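Local coordinates for DNA mismatch repair protein PMS1 (Saccharomyces cerevisiae, PDB 3H4L), which binds ATP through a GHKL-type ATPase domain and takes part in DNA mismatch repair, probably as a MutL-family protein, at residues N43-I48 and I188-W193; E58-G63 and G144-V149. One frame throughout, in Å; residues are numbered along the deposited sequence.

Interaction 1: residues N43-I48 and I188-W193; sequences NQIEII and IKFSVW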
ATOM      1  N   ASN B  43      -9.398  18.801   6.593  1.00 36.92           N
ATOM      2  CA  ASN B  43      -7.985  18.863   6.950  1.00 38.73           C
ATOM      3  C   ASN B  43      -7.503  17.422   7.043  1.00 38.81           C
ATOM      4  O   ASN B  43      -6.320  17.159   7.279  1.00 37.47           O
ATOM      5  CB  ASN B  43      -7.753  19.599   8.278  1.00 40.70           C
ATOM      6  CG  ASN B  43      -8.575  19.034   9.417  1.00 43.94           C
ATOM      7  OD1 ASN B  43      -8.637  17.813   9.618  1.00 45.23           O
ATOM      8  ND2 ASN B  43      -9.206  19.924  10.182  1.00 43.33           N
ATOM      9  N   GLN B  44      -8.433  16.490   6.853  1.00 37.53           N
ATOM     10  CA  GLN B  44      -8.088  15.082   6.872  1.00 40.22           C
ATOM     11  C   GLN B  44      -8.728  14.346   5.692  1.00 39.43           C
ATOM     12  O   GLN B  44      -9.951  14.342   5.522  1.00 40.39           O
ATOM     13  CB  GLN B  44      -8.511  14.424   8.189  1.00 42.18           C
ATOM     14  CG  GLN B  44      -7.644  13.222   8.525  1.00 47.05           C
ATOM     15  CD  GLN B  44      -8.060  12.498   9.792  1.00 51.40           C
ATOM     16  OE1 GLN B  44      -8.323  13.121  10.830  1.00 48.97           O
ATOM     17  NE2 GLN B  44      -8.103  11.166   9.718  1.00 52.11           N
ATOM     18  N   ILE B  45      -7.897  13.722   4.870  1.00 36.84           N
ATOM     19  CA  ILE B  45      -8.407  13.002   3.716  1.00 35.35           C
ATOM     20  C   ILE B  45      -7.875  11.589   3.638  1.00 35.70           C
ATOM     21  O   ILE B  45      -6.671  11.356   3.592  1.00 36.12           O
ATOM     22  CB  ILE B  45      -8.084  13.740   2.421  1.00 33.04           C
ATOM     23  CG1 ILE B  45      -8.779  15.105   2.440  1.00 33.01           C
ATOM     24  CG2 ILE B  45      -8.556  12.920   1.229  1.00 31.34           C
ATOM     25  CD1 ILE B  45      -8.439  15.988   1.281  1.00 33.07           C
ATOM     26  N   GLU B  46      -8.799  10.645   3.614  1.00 35.87           N
ATOM     27  CA  GLU B  46      -8.457   9.244   3.574  1.00 37.68           C
ATOM     28  C   GLU B  46      -9.030   8.642   2.307  1.00 36.03           C
ATOM     29  O   GLU B  46     -10.194   8.871   1.976  1.00 35.39           O
ATOM     30  CB  GLU B  46      -9.039   8.550   4.804  1.00 41.11           C
ATOM     31  CG  GLU B  46      -8.646   7.103   4.968  1.00 46.79           C
ATOM     32  CD  GLU B  46      -9.366   6.469   6.131  1.00 50.82           C
ATOM     33  OE1 GLU B  46      -9.349   7.079   7.229  1.00 53.30           O
ATOM     34  OE2 GLU B  46      -9.949   5.377   5.948  1.00 51.31           O
ATOM     35  N   ILE B  47      -8.198   7.868   1.614  1.00 33.76           N
ATOM     36  CA  ILE B  47      -8.564   7.234   0.360  1.00 29.58           C
ATOM     37  C   ILE B  47      -8.309   5.743   0.466  1.00 29.91           C
ATOM     38  O   ILE B  47      -7.195   5.309   0.758  1.00 28.46           O
ATOM     39  CB  ILE B  47      -7.719   7.818  -0.781  1.00 28.27           C
ATOM     40  CG1 ILE B  47      -7.892   9.337  -0.821  1.00 26.82           C
ATOM     41  CG2 ILE B  47      -8.114   7.206  -2.101  1.00 26.01           C
ATOM     42  CD1 ILE B  47      -7.017  10.010  -1.836  1.00 27.61           C
ATOM     43  N   ILE B  48      -9.353   4.960   0.232  1.00 28.94           N
ATOM     44  CA  ILE B  48      -9.242   3.521   0.312  1.00 29.29           C
ATOM     45  C   ILE B  48      -9.560   2.872  -1.035  1.00 30.08           C
ATOM     46  O   ILE B  48     -10.657   3.022  -1.563  1.00 29.34           O
ATOM     47  CB  ILE B  48     -10.185   2.988   1.407  1.00 28.69           C
ATOM     48  CG1 ILE B  48      -9.722   3.517   2.766  1.00 32.72           C
ATOM     49  CG2 ILE B  48     -10.188   1.484   1.429  1.00 27.03           C
ATOM     50  CD1 ILE B  48     -10.584   3.063   3.933  1.00 35.07           C
ATOM     51  N   ILE B 188      -3.219  19.613   5.480  1.00 44.45           N
ATOM     52  CA  ILE B 188      -4.067  18.446   5.275  1.00 43.61           C
ATOM     53  C   ILE B 188      -3.357  17.117   5.493  1.00 42.73           C
ATOM     54  O   ILE B 188      -2.224  16.930   5.052  1.00 43.13           O
ATOM     55  CB  ILE B 188      -4.653  18.447   3.837  1.00 42.79           C
ATOM     56  CG1 ILE B 188      -5.503  19.700   3.619  1.00 41.62           C
ATOM     57  CG2 ILE B 188      -5.496  17.194   3.609  1.00 42.37           C
ATOM     58  CD1 ILE B 188      -6.127  19.792   2.246  1.00 39.11           C
ATOM     59  N   LYS B 189      -4.027  16.194   6.172  1.00 41.19           N
ATOM     60  CA  LYS B 189      -3.457  14.870   6.400  1.00 41.77           C
ATOM     61  C   LYS B 189      -4.031  13.872   5.400  1.00 40.36           C
ATOM     62  O   LYS B 189      -5.242  13.643   5.366  1.00 40.44           O
ATOM     63  CB  LYS B 189      -3.760  14.350   7.808  1.00 43.17           C
ATOM     64  CG  LYS B 189      -3.405  12.872   7.945  1.00 46.77           C
ATOM     65  CD  LYS B 189      -3.825  12.245   9.267  1.00 50.69           C
ATOM     66  CE  LYS B 189      -3.359  10.783   9.314  1.00 53.39           C
ATOM     67  NZ  LYS B 189      -3.571  10.125  10.638  1.00 56.62           N
ATOM     68  N   PHE B 190      -3.164  13.279   4.590  1.00 38.92           N
ATOM     69  CA  PHE B 190      -3.596  12.294   3.609  1.00 36.73           C
ATOM     70  C   PHE B 190      -3.198  10.892   4.052  1.00 35.46           C
ATOM     71  O   PHE B 190      -2.141  10.696   4.661  1.00 36.42           O
ATOM     72  CB  PHE B 190      -2.961  12.566   2.242  1.00 36.17           C
ATOM     73  CG  PHE B 190      -3.609  13.672   1.478  1.00 35.52           C
ATOM     74  CD1 PHE B 190      -3.131  14.974   1.573  1.00 37.78           C
ATOM     75  CD2 PHE B 190      -4.692  13.412   0.644  1.00 35.67           C
ATOM     76  CE1 PHE B 190      -3.724  16.006   0.839  1.00 36.31           C
ATOM     77  CE2 PHE B 190      -5.292  14.433  -0.090  1.00 34.12           C
ATOM     78  CZ  PHE B 190      -4.805  15.730   0.006  1.00 35.59           C
ATOM     79  N   SER B 191      -4.055   9.924   3.736  1.00 33.21           N
ATOM     80  CA  SER B 191      -3.817   8.522   4.050  1.00 32.40           C
ATOM     81  C   SER B 191      -4.348   7.719   2.875  1.00 31.95           C
ATOM     82  O   SER B 191      -5.447   7.965   2.390  1.00 34.36           O
ATOM     83  CB  SER B 191      -4.566   8.114   5.310  1.00 31.99           C
ATOM     84  OG  SER B 191      -4.123   8.868   6.412  1.00 36.60           O
ATOM     85  N   VAL B 192      -3.574   6.759   2.409  1.00 30.78           N
ATOM     86  CA  VAL B 192      -4.019   5.958   1.290  1.00 30.52           C
ATOM     87  C   VAL B 192      -3.702   4.499   1.516  1.00 32.65           C
ATOM     88  O   VAL B 192      -2.547   4.119   1.749  1.00 33.75           O
ATOM     89  CB  VAL B 192      -3.346   6.403  -0.018  1.00 30.56           C
ATOM     90  CG1 VAL B 192      -3.849   5.549  -1.175  1.00 28.11           C
ATOM     91  CG2 VAL B 192      -3.635   7.894  -0.273  1.00 32.13           C
ATOM     92  N   TRP B 193      -4.737   3.677   1.451  1.00 32.60           N
ATOM     93  CA  TRP B 193      -4.570   2.247   1.630  1.00 33.48           C
ATOM     94  C   TRP B 193      -5.138   1.524   0.418  1.00 32.69           C
ATOM     95  O   TRP B 193      -5.936   2.080  -0.345  1.00 32.44           O
ATOM     96  CB  TRP B 193      -5.340   1.740   2.851  1.00 32.98           C
ATOM     97  CG  TRP B 193      -5.169   2.484   4.121  1.00 35.31           C
ATOM     98  CD1 TRP B 193      -5.770   3.660   4.482  1.00 34.85           C
ATOM     99  CD2 TRP B 193      -4.448   2.035   5.264  1.00 35.86           C
ATOM    100  NE1 TRP B 193      -5.472   3.961   5.789  1.00 34.07           N
ATOM    101  CE2 TRP B 193      -4.658   2.980   6.290  1.00 35.51           C
ATOM    102  CE3 TRP B 193      -3.638   0.921   5.521  1.00 38.85           C
ATOM    103  CZ2 TRP B 193      -4.096   2.837   7.563  1.00 39.61           C
ATOM    104  CZ3 TRP B 193      -3.079   0.776   6.787  1.00 41.15           C
ATOM    105  CH2 TRP B 193      -3.308   1.733   7.792  1.00 39.86           C
TER
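Asn-43 opens the pairing with its backbone: its O accepts from Lys-189 N at 2.7 Å, the donor tilted 34° from the carbonyl plane, while its side-chain OD1 accepts from ND2 of Asn-62. From here strands 44-48 and 189-193 run parallel, their axes 4.7 Å apart at closest approach. The side chains of Gln-44 and Lys-189 lie together, both pointing the same way. CG of Gln-44 meets CD of Lys-189 at 4.0 Å, methylene against methylene, which leaves the polar ends to the outer face; long amphipathic chains suit such a place. Ile-45 takes the Lys-189 carbonyl on its N, an almost straight bond, and returns its own O to Ser-191 N by a more bent one (139°). With CG1 anti to the carbonyl carbon (chi1 -62°), its CD1 reaches both CG2 of Ile-188, at 3.9 Å, and CE2 of Phe-190, at 3.8 Å. CB and CG2 of Ile-45 also lean on that ring, so three carbons of one branched side chain press on it. Glu-46 lays CG near the Ser-191 backbone on the mixed face. Ile-47 N donates the next bond, to Ser-191 O, and its CB packs on CG2 of Val-192, two beta-branched residues suited to a strand. Ile-48 sets CG1 4.3 Å from CD1 of Trp-193, whose ring also forms a cation-pi pair with Lys-201. On the opposite face, helices 26-39 and 167-184 cover Ile-45, Ile-47, Ile-188, Phe-190 and Val-192: the layered alpha/beta sandwich of the GHKL ATPase fold.

Interaction 2: residues E58-G63 and G144-V149; sequences ECSDNG and GTTVLV. With ANP (phosphoaminophosphonic acid-adenylate ester), chain E.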
ATOM      1  N   GLU B  58     -12.668   4.894  -2.403  1.00 34.36           N
ATOM      2  CA  GLU B  58     -13.433   5.624  -1.415  1.00 35.03           C
ATOM      3  C   GLU B  58     -12.674   6.849  -0.914  1.00 34.48           C
ATOM      4  O   GLU B  58     -11.498   6.779  -0.571  1.00 35.49           O
ATOM      5  CB  GLU B  58     -13.795   4.690  -0.252  1.00 36.02           C
ATOM      6  CG  GLU B  58     -14.400   5.405   0.963  1.00 41.29           C
ATOM      7  CD  GLU B  58     -14.777   4.464   2.107  1.00 44.34           C
ATOM      8  OE1 GLU B  58     -14.867   4.945   3.258  1.00 45.43           O
ATOM      9  OE2 GLU B  58     -14.993   3.257   1.864  1.00 46.06           O
ATOM     10  N   CYS B  59     -13.354   7.983  -0.873  1.00 34.11           N
ATOM     11  CA  CYS B  59     -12.707   9.189  -0.395  1.00 33.26           C
ATOM     12  C   CYS B  59     -13.447   9.717   0.830  1.00 35.50           C
ATOM     13  O   CYS B  59     -14.642  10.039   0.754  1.00 33.51           O
ATOM     14  CB  CYS B  59     -12.672  10.248  -1.497  1.00 30.70           C
ATOM     15  SG  CYS B  59     -11.701  11.680  -1.058  1.00 32.17           S
ATOM     16  N   SER B  60     -12.731   9.781   1.956  1.00 34.82           N
ATOM     17  CA  SER B  60     -13.298  10.249   3.219  1.00 37.22           C
ATOM     18  C   SER B  60     -12.623  11.495   3.747  1.00 36.93           C
ATOM     19  O   SER B  60     -11.394  11.554   3.840  1.00 36.34           O
ATOM     20  CB  SER B  60     -13.205   9.167   4.301  1.00 38.00           C
ATOM     21  OG  SER B  60     -14.312   8.295   4.253  1.00 38.78           O
ATOM     22  N   ASP B  61     -13.429  12.486   4.106  1.00 36.09           N
ATOM     23  CA  ASP B  61     -12.893  13.722   4.637  1.00 36.89           C
ATOM     24  C   ASP B  61     -13.712  14.177   5.841  1.00 38.10           C
ATOM     25  O   ASP B  61     -14.795  13.648   6.109  1.00 38.30           O
ATOM     26  CB  ASP B  61     -12.916  14.808   3.564  1.00 35.10           C
ATOM     27  CG  ASP B  61     -14.319  15.178   3.138  1.00 36.23           C
ATOM     28  OD1 ASP B  61     -15.155  15.485   4.018  1.00 35.83           O
ATOM     29  OD2 ASP B  61     -14.591  15.176   1.918  1.00 39.42           O
ATOM     30  N   ASN B  62     -13.188  15.161   6.564  1.00 38.34           N
ATOM     31  CA  ASN B  62     -13.883  15.704   7.717  1.00 38.13           C
ATOM     32  C   ASN B  62     -14.328  17.133   7.382  1.00 39.93           C
ATOM     33  O   ASN B  62     -14.363  18.014   8.241  1.00 43.06           O
ATOM     34  CB  ASN B  62     -12.963  15.682   8.943  1.00 35.55           C
ATOM     35  CG  ASN B  62     -11.641  16.387   8.698  1.00 38.83           C
ATOM     36  OD1 ASN B  62     -11.381  16.885   7.596  1.00 37.78           O
ATOM     37  ND2 ASN B  62     -10.792  16.432   9.729  1.00 36.35           N
ATOM     38  N   GLY B  63     -14.675  17.352   6.119  1.00 38.52           N
ATOM     39  CA  GLY B  63     -15.101  18.668   5.688  1.00 36.50           C
ATOM     40  C   GLY B  63     -16.481  19.067   6.175  1.00 36.44           C
ATOM     41  O   GLY B  63     -17.075  18.417   7.031  1.00 34.13           O
ATOM     42  N   GLY B 144     -18.245  15.513   8.052  1.00 46.95           N
ATOM     43  CA  GLY B 144     -17.555  15.171   6.822  1.00 44.77           C
ATOM     44  C   GLY B 144     -18.378  14.398   5.815  1.00 42.49           C
ATOM     45  O   GLY B 144     -19.599  14.248   5.951  1.00 42.64           O
ATOM     46  N   THR B 145     -17.698  13.891   4.797  1.00 38.93           N
ATOM     47  CA  THR B 145     -18.368  13.151   3.750  1.00 34.36           C
ATOM     48  C   THR B 145     -17.510  11.996   3.266  1.00 33.78           C
ATOM     49  O   THR B 145     -16.274  12.062   3.306  1.00 33.00           O
ATOM     50  CB  THR B 145     -18.671  14.085   2.569  1.00 34.42           C
ATOM     51  OG1 THR B 145     -19.448  15.194   3.038  1.00 33.30           O
ATOM     52  CG2 THR B 145     -19.433  13.358   1.474  1.00 31.52           C
ATOM     53  N   THR B 146     -18.178  10.934   2.824  1.00 32.32           N
ATOM     54  CA  THR B 146     -17.516   9.750   2.290  1.00 33.14           C
ATOM     55  C   THR B 146     -18.128   9.460   0.918  1.00 32.87           C
ATOM     56  O   THR B 146     -19.331   9.198   0.807  1.00 34.00           O
ATOM     57  CB  THR B 146     -17.739   8.506   3.184  1.00 32.51           C
ATOM     58  OG1 THR B 146     -17.160   8.715   4.471  1.00 34.49           O
ATOM     59  CG2 THR B 146     -17.094   7.291   2.564  1.00 33.27           C
ATOM     60  N   VAL B 147     -17.316   9.524  -0.129  1.00 33.11           N
ATOM     61  CA  VAL B 147     -17.808   9.235  -1.471  1.00 31.73           C
ATOM     62  C   VAL B 147     -17.202   7.905  -1.931  1.00 34.07           C
ATOM     63  O   VAL B 147     -15.976   7.690  -1.868  1.00 34.82           O
ATOM     64  CB  VAL B 147     -17.435  10.355  -2.473  1.00 29.81           C
ATOM     65  CG1 VAL B 147     -18.113  10.106  -3.822  1.00 29.33           C
ATOM     66  CG2 VAL B 147     -17.864  11.703  -1.925  1.00 30.62           C
ATOM     67  N   LEU B 148     -18.062   7.002  -2.377  1.00 32.84           N
ATOM     68  CA  LEU B 148     -17.599   5.706  -2.830  1.00 32.76           C
ATOM     69  C   LEU B 148     -17.947   5.472  -4.294  1.00 32.55           C
ATOM     70  O   LEU B 148     -19.123   5.451  -4.663  1.00 32.26           O
ATOM     71  CB  LEU B 148     -18.233   4.602  -1.981  1.00 32.96           C
ATOM     72  CG  LEU B 148     -17.796   3.185  -2.357  1.00 34.34           C
ATOM     73  CD1 LEU B 148     -16.332   3.002  -1.964  1.00 32.84           C
ATOM     74  CD2 LEU B 148     -18.677   2.146  -1.658  1.00 31.09           C
ATOM     75  N   VAL B 149     -16.923   5.308  -5.126  1.00 31.76           N
ATOM     76  CA  VAL B 149     -17.111   5.035  -6.552  1.00 30.08           C
ATOM     77  C   VAL B 149     -16.743   3.567  -6.734  1.00 30.34           C
ATOM     78  O   VAL B 149     -15.606   3.181  -6.482  1.00 31.46           O
ATOM     79  CB  VAL B 149     -16.164   5.892  -7.426  1.00 31.37           C
ATOM     80  CG1 VAL B 149     -16.180   5.380  -8.876  1.00 31.18           C
ATOM     81  CG2 VAL B 149     -16.573   7.366  -7.361  1.00 27.14           C
TER
HETATM   82  PG  ANP E 397     -15.837  21.407  -9.833  1.00 36.50           P
HETATM   83  O1G ANP E 397     -15.645  19.974  -9.554  1.00 36.31           O
HETATM   84  O2G ANP E 397     -14.993  22.252  -9.021  1.00 33.22           O
HETATM   85  O3G ANP E 397     -15.697  21.798 -11.279  1.00 35.75           O
HETATM   86  PB  ANP E 397     -18.153  21.120  -8.178  1.00 32.76           P
HETATM   87  O1B ANP E 397     -19.294  22.022  -7.852  1.00 35.12           O
HETATM   88  O2B ANP E 397     -17.290  20.751  -7.071  1.00 32.15           O
HETATM   89  N3B ANP E 397     -17.364  21.744  -9.425  1.00 33.35           N
HETATM   90  PA  ANP E 397     -18.720  18.273  -8.390  1.00 31.29           P
HETATM   91  O1A ANP E 397     -17.319  17.968  -8.182  1.00 29.78           O
HETATM   92  O2A ANP E 397     -19.559  17.398  -9.261  1.00 28.90           O
HETATM   93  O3A ANP E 397     -18.827  19.816  -8.786  1.00 30.59           O
HETATM   94  O5' ANP E 397     -19.534  18.102  -7.030  1.00 30.90           O
HETATM   95  C5' ANP E 397     -20.430  19.109  -6.746  1.00 28.89           C
HETATM   96  C4' ANP E 397     -21.289  19.281  -5.556  1.00 29.58           C
HETATM   97  O4' ANP E 397     -21.287  18.092  -4.744  1.00 29.10           O
HETATM   98  C3' ANP E 397     -20.465  20.319  -4.873  1.00 29.97           C
HETATM   99  O3' ANP E 397     -20.773  21.615  -5.401  1.00 27.21           O
HETATM  100  C2' ANP E 397     -20.762  20.063  -3.425  1.00 30.57           C
HETATM  101  O2' ANP E 397     -21.888  20.851  -3.086  1.00 33.56           O
HETATM  102  C1' ANP E 397     -20.973  18.514  -3.426  1.00 28.11           C
HETATM  103  N9  ANP E 397     -19.837  17.642  -3.005  1.00 27.86           N
HETATM  104  C8  ANP E 397     -19.074  16.721  -3.706  1.00 28.36           C
HETATM  105  N7  ANP E 397     -18.140  16.107  -3.042  1.00 30.25           N
HETATM  106  C5  ANP E 397     -18.271  16.651  -1.778  1.00 28.66           C
HETATM  107  C6  ANP E 397     -17.583  16.463  -0.518  1.00 27.34           C
HETATM  108  N6  ANP E 397     -16.584  15.597  -0.397  1.00 27.18           N
HETATM  109  N1  ANP E 397     -17.961  17.186   0.614  1.00 29.51           N
HETATM  110  C2  ANP E 397     -18.994  18.094   0.536  1.00 28.41           C
HETATM  111  N3  ANP E 397     -19.707  18.345  -0.599  1.00 28.98           N
HETATM  112  C4  ANP E 397     -19.299  17.610  -1.723  1.00 29.53           C
HETATM  113  O   HOH W   1     -17.182  17.176   3.514  1.00 33.42           O
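Strands 58-61 and 144-149 run antiparallel, their axes 4.7 Å apart at closest approach and 176° between directions. Cys-59 and Val-147 form a hydrogen-bonded pair, Cys-59 N giving to Val-147 O at 2.8 Å and Val-147 N answering to Cys-59 O. Glu-58 with Leu-148 and Ser-60 with Thr-146 are non-hydrogen-bonded pairs. Asp-61 N binds Thr-145 O almost straight. Gly-144 passes close to Asp-61 O, where a CB would clash, which explains the glycine.

On one face Ser-60 OG and Thr-146 OG1 share a hydrogen bond of 2.9 Å. The methyl of Thr-146 reaches Glu-58, whose extended chain, CG anti to the backbone N (chi1 170°), brings OE1 within 3.3 Å of CG2; Leu-148 CD1 sits against Glu-58 CB. On the other face Cys-59 and Val-147, small and apolar, pack on Leu-33 of helix 26-39. There too, Asp-61 OD1 takes Thr-145 N (3.1 Å) and Gly-63 N (2.9 Å) from opposite sides of the carboxylate plane, the latter closing an Asx turn. A water donates to OD1 and accepts from Thr-145 OG1, which also bonds Thr-115. OD2 receives the adenine N6 of the nucleotide at 3.1 Å and bonds Ser-37. Replacing Asp-61 by an alanine would probably leave N6 without its acceptor and set the turn at Gly-63 free to loosen. With one oxygen anchored by backbone donors and water, the other is held ready for N6, which a guanine, bearing a carbonyl there, lacks; this is consistent with recognition of adenine.

Both interactions belong to one mixed sheet, in which strands 44-50 and 56-61 are neighbours and follow each other in the chain; interaction 2 spans a loop lying within the longer one that interaction 1 spans. Glu-46 O to Ser-60 N and Asn-43 OD1 to Asn-62 ND2, probable hydrogen bonds of 2.7 and 2.6 Å, stitch the two together. Each has a buried face under helix 26-39 and a partly exposed face of mixed character. Their chemistry differs: the parallel pair 43-48 with 188-193 buries aliphatic and aromatic side chains, of which Ile-45 lies about 8 Å from the nucleotide between nearest atoms, whereas the antiparallel pair 58-63 with 144-149 places a carboxylate and a threonine directly at the adenine.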